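Local coordinates for protein aminofutalosine deaminase (PDB 7LKJ) that catalyses the hydrolytic deamination of aminofutalosine and probably of adenosine to inosine, as a metal-dependent enzyme of the amidohydrolase superfamily, at residues A190-A195 against L217-F222. Numbering follows the deposited sequence.
Sequences ALAVHA and LLSTHF. With FE (Fe (III) ion), chain E.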
loop_
_atom_site.group_PDB
_atom_site.type_symbol
_atom_site.label_atom_id
_atom_site.label_comp_id
_atom_site.label_asym_id
_atom_site.label_seq_id
_atom_site.Cartn_x
_atom_site.Cartn_y
_atom_site.Cartn_z
ATOM N N ALA A 190 -20.229 -3.811 -23.918
ATOM C CA ALA A 190 -20.883 -2.742 -23.180
ATOM C C ALA A 190 -20.441 -1.406 -23.764
ATOM O O ALA A 190 -19.664 -1.350 -24.722
ATOM C CB ALA A 190 -20.579 -2.836 -21.682
ATOM N N LEU A 191 -20.940 -0.323 -23.177
ATOM C CA LEU A 191 -20.671 1.021 -23.662
ATOM C C LEU A 191 -20.396 1.925 -22.471
ATOM O O LEU A 191 -20.954 1.735 -21.388
ATOM C CB LEU A 191 -21.843 1.570 -24.487
ATOM C CG LEU A 191 -21.937 1.065 -25.927
ATOM C CD1 LEU A 191 -23.347 1.235 -26.466
ATOM C CD2 LEU A 191 -20.935 1.778 -26.814
ATOM N N ALA A 192 -19.531 2.914 -22.681
ATOM C CA ALA A 192 -19.086 3.783 -21.603
ATOM C C ALA A 192 -19.167 5.244 -22.017
ATOM O O ALA A 192 -18.860 5.597 -23.159
ATOM C CB ALA A 192 -17.651 3.446 -21.177
ATOM N N VAL A 193 -19.589 6.083 -21.075
ATOM C CA VAL A 193 -19.544 7.535 -21.200
ATOM C C VAL A 193 -18.422 8.022 -20.295
ATOM O O VAL A 193 -18.422 7.735 -19.093
ATOM C CB VAL A 193 -20.885 8.180 -20.823
ATOM C CG1 VAL A 193 -20.753 9.694 -20.775
ATOM C CG2 VAL A 193 -21.971 7.763 -21.801
ATOM N N HIS A 194 -17.461 8.746 -20.871
ATOM C CA HIS A 194 -16.222 9.077 -20.175
ATOM C C HIS A 194 -16.455 9.795 -18.849
ATOM O O HIS A 194 -16.284 9.196 -17.782
ATOM C CB HIS A 194 -15.319 9.929 -21.067
ATOM C CG HIS A 194 -13.951 10.152 -20.502
ATOM N ND1 HIS A 194 -13.628 11.262 -19.752
ATOM C CD2 HIS A 194 -12.823 9.406 -20.575
ATOM C CE1 HIS A 194 -12.360 11.192 -19.388
ATOM N NE2 HIS A 194 -11.849 10.076 -19.875
ATOM N N ALA A 195 -16.832 11.068 -18.895
ATOM C CA ALA A 195 -16.931 11.872 -17.687
ATOM C C ALA A 195 -17.910 13.011 -17.935
ATOM O O ALA A 195 -18.250 13.299 -19.089
ATOM C CB ALA A 195 -15.556 12.422 -17.274
ATOM N N LEU A 217 -24.384 -2.804 -20.807
ATOM C CA LEU A 217 -24.035 -2.139 -19.561
ATOM C C LEU A 217 -23.431 -0.765 -19.824
ATOM O O LEU A 217 -22.836 -0.510 -20.874
ATOM C CB LEU A 217 -23.052 -2.991 -18.757
ATOM C CG LEU A 217 -23.597 -4.082 -17.829
ATOM C CD1 LEU A 217 -24.816 -4.792 -18.406
ATOM C CD2 LEU A 217 -22.501 -5.086 -17.500
ATOM N N LEU A 218 -23.593 0.127 -18.850
ATOM C CA LEU A 218 -23.039 1.471 -18.901
ATOM C C LEU A 218 -22.071 1.649 -17.740
ATOM O O LEU A 218 -22.420 1.372 -16.590
ATOM C CB LEU A 218 -24.135 2.537 -18.837
ATOM C CG LEU A 218 -25.190 2.546 -19.942
ATOM C CD1 LEU A 218 -26.528 2.922 -19.361
ATOM C CD2 LEU A 218 -24.803 3.522 -21.038
ATOM N N SER A 219 -20.851 2.069 -18.044
ATOM C CA SER A 219 -19.917 2.513 -17.022
ATOM C C SER A 219 -19.556 3.965 -17.286
ATOM O O SER A 219 -19.564 4.424 -18.431
ATOM C CB SER A 219 -18.652 1.655 -16.987
ATOM O OG SER A 219 -17.600 2.280 -17.696
ATOM N N THR A 220 -19.240 4.689 -16.216
ATOM C CA THR A 220 -18.875 6.089 -16.362
ATOM C C THR A 220 -18.063 6.522 -15.152
ATOM O O THR A 220 -18.241 6.003 -14.046
ATOM C CB THR A 220 -20.116 6.980 -16.540
ATOM O OG1 THR A 220 -19.730 8.235 -17.114
ATOM C CG2 THR A 220 -20.824 7.223 -15.212
ATOM N N HIS A 221 -17.150 7.460 -15.385
ATOM C CA HIS A 221 -16.384 8.088 -14.318
ATOM C C HIS A 221 -17.169 9.297 -13.826
ATOM O O HIS A 221 -17.504 10.186 -14.617
ATOM C CB HIS A 221 -14.998 8.506 -14.808
ATOM C CG HIS A 221 -14.241 7.416 -15.502
ATOM N ND1 HIS A 221 -14.609 6.919 -16.734
ATOM C CD2 HIS A 221 -13.125 6.738 -15.143
ATOM C CE1 HIS A 221 -13.759 5.977 -17.100
ATOM N NE2 HIS A 221 -12.847 5.849 -16.153
ATOM N N PHE A 222 -17.464 9.333 -12.531
ATOM C CA PHE A 222 -18.318 10.369 -11.966
ATOM C C PHE A 222 -17.640 11.023 -10.773
ATOM O O PHE A 222 -17.128 10.328 -9.890
ATOM C CB PHE A 222 -19.672 9.785 -11.549
ATOM C CG PHE A 222 -20.653 10.812 -11.065
ATOM C CD1 PHE A 222 -21.112 11.803 -11.917
ATOM C CD2 PHE A 222 -21.120 10.784 -9.762
ATOM C CE1 PHE A 222 -22.017 12.749 -11.477
ATOM C CE2 PHE A 222 -22.025 11.727 -9.315
ATOM C CZ PHE A 222 -22.475 12.712 -10.174
HETATM FE FE FE E . -11.072 4.814 -15.059
#
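The imidazole of H221 presents its ND1 edge to the carbonyl oxygen of H194, which lies near the ring plane. Two N-H groups of the same residue converge on that oxygen: the backbone N of H221 at 3.1 Å from H194 O, tilted 25° from the carbonyl plane, and H221 ND1 in a weak, bent bond (135° at the hydrogen). CG of H221 is anti to the carbonyl carbon (chi1 -51°), which sets the ring alongside H194 O. NE2, on the far side of the ring from CG, binds the iron, 2.3 Å between H221 NE2 and FE. H79 NE2 binds the same ion. The H194 ring stands obliquely to that of H221, centroids 5.5 Å apart, and its ND1 is held by S198. Behind this end, strands 190-193 and 218-222 run parallel in the barrel sheet, joined by helix 201-214 in a beta-alpha-beta crossover. L191 N gives a nearly straight bond to L217 O (3.0 Å), and V193 N reaches S219 O at 3.1 Å; the intervening bond from S219 N to L191 O is weak. A192 CB and S219 OG share one face, 3.7 Å apart. On the other, V193 and T220 lie side by side, V193 packing on A204 and V207 of helix 201-214. T220 OG1 hydrogen-bonds Y262 OH; its very short approach to V193 O is doubtful. As in other metal-dependent TIM-barrel hydrolases, the C-terminal end of strand 218-222 carries a metal ligand, H221; an N-H on ND1 directed at H194 O is consistent with NE2 offering its lone pair to the iron.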